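Putative carboxynorspermidine decarboxylase protein (Sinorhizobium meliloti, PDB 3MT1) probably catalyses the pyridoxal 5'-phosphate-dependent decarboxylation of carboxynorspermidine and carboxyspermidine to norspermidine and spermidine. Local coordinates at residues E233-L247 with L310-Y324. Residues are numbered along the deposited sequence; the frame is centred on the assembly and turned at random.
Sequences EASITKSTTLEVTVL and LKVGDRISFQDAAGY. With SO4 (sulfate ion), chain D.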
loop_
_atom_site.group_PDB
_atom_site.type_symbol
_atom_site.label_atom_id
_atom_site.label_comp_id
_atom_site.label_asym_id
_atom_site.label_seq_id
_atom_site.Cartn_x
_atom_site.Cartn_y
_atom_site.Cartn_z
ATOM N N GLU B 233 9.032 12.603 9.989
ATOM C CA GLU B 233 9.094 13.567 8.893
ATOM C C GLU B 233 10.200 14.601 9.030
ATOM O O GLU B 233 10.858 14.953 8.042
ATOM C CB GLU B 233 7.746 14.253 8.736
ATOM C CG GLU B 233 7.627 15.043 7.422
ATOM C CD GLU B 233 7.518 14.154 6.144
ATOM O OE1 GLU B 233 6.901 13.054 6.199
ATOM O OE2 GLU B 233 8.055 14.592 5.085
ATOM N N ALA B 234 10.431 15.103 10.230
ATOM C CA ALA B 234 11.424 16.164 10.347
ATOM C C ALA B 234 12.887 15.723 10.062
ATOM O O ALA B 234 13.754 16.546 9.738
ATOM C CB ALA B 234 11.299 16.867 11.680
ATOM N N SER B 235 13.171 14.431 10.174
ATOM C CA SER B 235 14.496 13.925 9.833
ATOM C C SER B 235 14.783 13.961 8.337
ATOM O O SER B 235 15.934 14.108 7.908
ATOM C CB SER B 235 14.612 12.473 10.294
ATOM O OG SER B 235 14.293 12.397 11.663
ATOM N N ILE B 236 13.722 13.840 7.554
ATOM C CA ILE B 236 13.846 13.378 6.205
ATOM C C ILE B 236 13.261 14.378 5.194
ATOM O O ILE B 236 13.316 14.162 3.979
ATOM C CB ILE B 236 13.229 11.965 6.151
ATOM C CG1 ILE B 236 14.209 11.018 5.556
ATOM C CG2 ILE B 236 11.785 11.870 5.591
ATOM C CD1 ILE B 236 15.148 10.515 6.591
ATOM N N THR B 237 12.713 15.463 5.748
ATOM C CA THR B 237 12.040 16.529 5.029
ATOM C C THR B 237 12.904 17.046 3.875
ATOM O O THR B 237 14.087 17.328 4.053
ATOM C CB THR B 237 11.621 17.671 6.035
ATOM O OG1 THR B 237 10.565 18.480 5.492
ATOM C CG2 THR B 237 12.795 18.573 6.420
ATOM N N LYS B 238 12.316 17.135 2.683
ATOM C CA LYS B 238 12.978 17.753 1.508
ATOM C C LYS B 238 14.323 17.117 1.133
ATOM O O LYS B 238 15.136 17.731 0.430
ATOM C CB LYS B 238 13.165 19.266 1.733
ATOM C CG LYS B 238 11.851 20.031 1.844
ATOM C CD LYS B 238 12.110 21.461 2.281
ATOM C CE LYS B 238 11.256 21.820 3.524
ATOM N NZ LYS B 238 9.772 21.818 3.247
ATOM N N SER B 239 14.563 15.903 1.607
ATOM C CA SER B 239 15.847 15.279 1.399
ATOM C C SER B 239 15.850 14.416 0.179
ATOM O O SER B 239 16.920 14.158 -0.385
ATOM C CB SER B 239 16.245 14.397 2.574
ATOM O OG SER B 239 15.599 13.138 2.459
ATOM N N THR B 240 14.668 13.939 -0.205
ATOM C CA THR B 240 14.567 12.860 -1.168
ATOM C C THR B 240 13.570 13.181 -2.276
ATOM O O THR B 240 12.553 13.782 -2.027
ATOM C CB THR B 240 14.129 11.576 -0.429
ATOM O OG1 THR B 240 15.064 11.298 0.636
ATOM C CG2 THR B 240 14.012 10.356 -1.372
ATOM N N THR B 241 13.858 12.737 -3.496
ATOM C CA THR B 241 12.920 12.876 -4.612
ATOM C C THR B 241 12.524 11.510 -5.185
ATOM O O THR B 241 13.259 10.524 -5.015
ATOM C CB THR B 241 13.526 13.715 -5.739
ATOM O OG1 THR B 241 14.812 13.162 -6.084
ATOM C CG2 THR B 241 13.699 15.208 -5.301
ATOM N N LEU B 242 11.362 11.451 -5.847
ATOM C CA LEU B 242 11.016 10.299 -6.674
ATOM C C LEU B 242 11.193 10.684 -8.160
ATOM O O LEU B 242 10.417 11.480 -8.681
ATOM C CB LEU B 242 9.575 9.787 -6.386
ATOM C CG LEU B 242 8.989 8.671 -7.282
ATOM C CD1 LEU B 242 9.883 7.411 -7.352
ATOM C CD2 LEU B 242 7.489 8.300 -6.971
ATOM N N GLU B 243 12.197 10.111 -8.824
ATOM C CA GLU B 243 12.483 10.395 -10.223
ATOM C C GLU B 243 11.647 9.577 -11.220
ATOM O O GLU B 243 11.673 8.344 -11.172
ATOM C CB GLU B 243 13.970 10.169 -10.471
ATOM C CG GLU B 243 14.871 10.984 -9.530
ATOM C CD GLU B 243 14.670 12.500 -9.646
ATOM O OE1 GLU B 243 14.529 13.045 -10.784
ATOM O OE2 GLU B 243 14.659 13.159 -8.585
ATOM N N VAL B 244 10.923 10.239 -12.124
ATOM C CA VAL B 244 10.101 9.515 -13.119
ATOM C C VAL B 244 10.242 10.058 -14.571
ATOM O O VAL B 244 10.752 11.160 -14.789
ATOM C CB VAL B 244 8.579 9.473 -12.761
ATOM C CG1 VAL B 244 8.342 8.917 -11.360
ATOM C CG2 VAL B 244 7.944 10.860 -12.908
ATOM N N THR B 245 9.765 9.272 -15.539
ATOM C CA THR B 245 9.829 9.607 -16.929
ATOM C C THR B 245 8.407 9.682 -17.435
ATOM O O THR B 245 7.548 8.960 -16.953
ATOM C CB THR B 245 10.629 8.535 -17.725
ATOM O OG1 THR B 245 11.967 8.482 -17.228
ATOM C CG2 THR B 245 10.738 8.899 -19.166
ATOM N N VAL B 246 8.161 10.558 -18.413
ATOM C CA VAL B 246 6.872 10.580 -19.111
ATOM C C VAL B 246 6.904 9.502 -20.167
ATOM O O VAL B 246 7.905 9.344 -20.861
ATOM C CB VAL B 246 6.604 11.933 -19.744
ATOM C CG1 VAL B 246 5.397 11.890 -20.686
ATOM C CG2 VAL B 246 6.418 12.976 -18.643
ATOM N N LEU B 247 5.819 8.744 -20.258
ATOM C CA LEU B 247 5.719 7.619 -21.176
ATOM C C LEU B 247 4.703 7.866 -22.304
ATOM O O LEU B 247 4.830 7.318 -23.388
ATOM C CB LEU B 247 5.328 6.353 -20.407
ATOM C CG LEU B 247 6.210 5.817 -19.294
ATOM C CD1 LEU B 247 5.494 4.670 -18.736
ATOM C CD2 LEU B 247 7.576 5.375 -19.793
ATOM N N LEU B 310 5.367 18.914 -22.412
ATOM C CA LEU B 310 5.999 17.662 -22.018
ATOM C C LEU B 310 6.011 16.638 -23.145
ATOM O O LEU B 310 5.012 16.458 -23.857
ATOM C CB LEU B 310 5.284 17.047 -20.811
ATOM C CG LEU B 310 5.412 17.699 -19.448
ATOM C CD1 LEU B 310 4.632 16.850 -18.459
ATOM C CD2 LEU B 310 6.882 17.855 -19.023
ATOM N N LYS B 311 7.138 15.953 -23.284
ATOM C CA LYS B 311 7.311 14.980 -24.346
ATOM C C LYS B 311 7.620 13.640 -23.726
ATOM O O LYS B 311 8.235 13.573 -22.659
ATOM C CB LYS B 311 8.471 15.372 -25.281
ATOM C CG LYS B 311 8.578 16.860 -25.652
ATOM C CD LYS B 311 10.073 17.269 -25.736
ATOM C CE LYS B 311 10.274 18.777 -25.971
ATOM N NZ LYS B 311 9.715 19.201 -27.287
ATOM N N VAL B 312 7.212 12.571 -24.399
ATOM C CA VAL B 312 7.640 11.227 -24.033
ATOM C C VAL B 312 9.176 11.214 -23.843
ATOM O O VAL B 312 9.909 11.627 -24.728
ATOM C CB VAL B 312 7.191 10.190 -25.111
ATOM C CG1 VAL B 312 7.776 8.776 -24.830
ATOM C CG2 VAL B 312 5.668 10.147 -25.239
ATOM N N GLY B 313 9.649 10.766 -22.682
ATOM C CA GLY B 313 11.080 10.703 -22.388
ATOM C C GLY B 313 11.513 11.725 -21.347
ATOM O O GLY B 313 12.592 11.627 -20.786
ATOM N N ASP B 314 10.662 12.712 -21.088
ATOM C CA ASP B 314 11.005 13.809 -20.184
ATOM C C ASP B 314 10.947 13.345 -18.757
ATOM O O ASP B 314 10.108 12.514 -18.392
ATOM C CB ASP B 314 10.080 15.015 -20.386
ATOM C CG ASP B 314 10.355 15.759 -21.707
ATOM O OD1 ASP B 314 11.390 15.471 -22.364
ATOM O OD2 ASP B 314 9.537 16.642 -22.081
ATOM N N ARG B 315 11.843 13.905 -17.961
ATOM C CA ARG B 315 12.091 13.461 -16.629
ATOM C C ARG B 315 11.392 14.422 -15.696
ATOM O O ARG B 315 11.508 15.629 -15.867
ATOM C CB ARG B 315 13.594 13.480 -16.376
ATOM C CG ARG B 315 13.930 13.526 -14.909
ATOM C CD ARG B 315 13.606 12.157 -14.232
ATOM N NE ARG B 315 14.566 11.177 -14.717
ATOM C CZ ARG B 315 15.785 11.079 -14.214
ATOM N NH1 ARG B 315 16.120 11.879 -13.213
ATOM N NH2 ARG B 315 16.652 10.189 -14.683
ATOM N N ILE B 316 10.665 13.873 -14.719
ATOM C CA ILE B 316 9.968 14.638 -13.678
ATOM C C ILE B 316 10.390 14.152 -12.275
ATOM O O ILE B 316 10.451 12.949 -12.043
ATOM C CB ILE B 316 8.427 14.494 -13.866
ATOM C CG1 ILE B 316 7.945 15.331 -15.068
ATOM C CG2 ILE B 316 7.636 14.864 -12.576
ATOM C CD1 ILE B 316 6.566 14.945 -15.572
ATOM N N SER B 317 10.676 15.079 -11.364
ATOM C CA SER B 317 11.096 14.757 -9.991
ATOM C C SER B 317 10.029 15.116 -8.938
ATOM O O SER B 317 9.820 16.283 -8.641
ATOM C CB SER B 317 12.398 15.505 -9.618
ATOM O OG SER B 317 13.310 15.562 -10.695
ATOM N N PHE B 318 9.373 14.136 -8.334
ATOM C CA PHE B 318 8.481 14.494 -7.232
ATOM C C PHE B 318 9.286 14.806 -6.004
ATOM O O PHE B 318 10.157 14.058 -5.608
ATOM C CB PHE B 318 7.374 13.460 -7.021
ATOM C CG PHE B 318 6.479 13.350 -8.211
ATOM C CD1 PHE B 318 5.697 14.425 -8.595
ATOM C CD2 PHE B 318 6.480 12.206 -9.011
ATOM C CE1 PHE B 318 4.886 14.360 -9.731
ATOM C CE2 PHE B 318 5.673 12.112 -10.148
ATOM C CZ PHE B 318 4.876 13.206 -10.513
ATOM N N GLN B 319 8.991 15.940 -5.421
ATOM C CA GLN B 319 9.787 16.461 -4.322
ATOM C C GLN B 319 9.334 15.871 -2.994
ATOM O O GLN B 319 8.200 15.375 -2.874
ATOM C CB GLN B 319 9.697 17.998 -4.285
ATOM C CG GLN B 319 10.152 18.675 -5.568
ATOM C CD GLN B 319 11.620 18.408 -5.909
ATOM O OE1 GLN B 319 12.530 18.549 -5.072
ATOM N NE2 GLN B 319 11.852 18.011 -7.151
ATOM N N ASP B 320 10.220 15.951 -2.006
ATOM C CA ASP B 320 9.944 15.511 -0.649
ATOM C C ASP B 320 9.280 14.147 -0.576
ATOM O O ASP B 320 8.208 14.008 0.001
ATOM C CB ASP B 320 9.067 16.521 0.081
ATOM C CG ASP B 320 9.239 16.434 1.579
ATOM O OD1 ASP B 320 10.225 15.777 2.000
ATOM O OD2 ASP B 320 8.431 17.027 2.330
ATOM N N ALA B 321 9.922 13.141 -1.142
ATOM C CA ALA B 321 9.321 11.844 -1.213
ATOM C C ALA B 321 9.866 10.795 -0.238
ATOM O O ALA B 321 9.616 9.620 -0.433
ATOM C CB ALA B 321 9.417 11.338 -2.639
ATOM N N ALA B 322 10.577 11.180 0.822
ATOM C CA ALA B 322 11.187 10.161 1.711
ATOM C C ALA B 322 10.270 9.566 2.791
ATOM O O ALA B 322 10.394 8.378 3.131
ATOM C CB ALA B 322 12.480 10.675 2.342
ATOM N N GLY B 323 9.381 10.379 3.355
ATOM C CA GLY B 323 8.555 9.941 4.465
ATOM C C GLY B 323 7.307 9.181 4.058
ATOM O O GLY B 323 6.549 9.616 3.150
ATOM N N TYR B 324 7.070 8.053 4.736
ATOM C CA TYR B 324 5.826 7.322 4.580
ATOM C C TYR B 324 5.644 6.902 3.117
ATOM O O TYR B 324 4.515 6.701 2.638
ATOM C CB TYR B 324 4.624 8.164 5.096
ATOM C CG TYR B 324 4.718 8.459 6.572
ATOM C CD1 TYR B 324 4.472 7.454 7.532
ATOM C CD2 TYR B 324 5.131 9.725 7.023
ATOM C CE1 TYR B 324 4.602 7.723 8.929
ATOM C CE2 TYR B 324 5.261 10.013 8.387
ATOM C CZ TYR B 324 4.986 9.021 9.328
ATOM O OH TYR B 324 5.148 9.331 10.667
HETATM S S SO4 D . 6.170 12.210 12.315
HETATM O O1 SO4 D . 4.963 13.016 12.207
HETATM O O2 SO4 D . 6.612 11.761 11.006
HETATM O O3 SO4 D . 7.174 13.109 12.896
HETATM O O4 SO4 D . 5.974 11.065 13.215
#
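In the C-terminal sheet domain of this class-II decarboxylase, strand 315-318 pairs antiparallel with strand 240-251, the hydrogen-bonded pairs being Leu242 with Phe318 and Val244 with Ile316. On the Glu243 face, one carboxylate oxygen serves two donors: Glu243 OE1 takes Ser317 OG at 2.8 Å on its syn side and Arg315 NH1 at 3.1 Å on its anti side, the latter a salt bridge. Bends at chi2 and chi3 (71° and 70°) turn the arginine across Glu243, whose CB lies over one face of the guanidinium. The other oxygen, Glu243 OE2, accepts Thr241 OG1 through its anti lone pair, so three neighbours fix the carboxylate's rotation. A glutamine here would probably leave the Arg315 guanidinium without its counter-charge. The opposite face is apolar: Val244 CG2 lies 3.8 Å from Phe318 CE2, and Val246 CG2 packs on Ile316 CD1. Past the paired strands the segments continue toward the mouth of the alpha/beta barrel. Asp320 OD1 receives Lys238 N (2.6 Å) from above the carboxylate plane. Beyond it, Glu233 N and Tyr324 OH both bind sulfate O2, at 2.8 and 2.9 Å, while Gly199 and Gly232 supply further N-H groups, an arrangement consistent with a site for the cofactor phosphate.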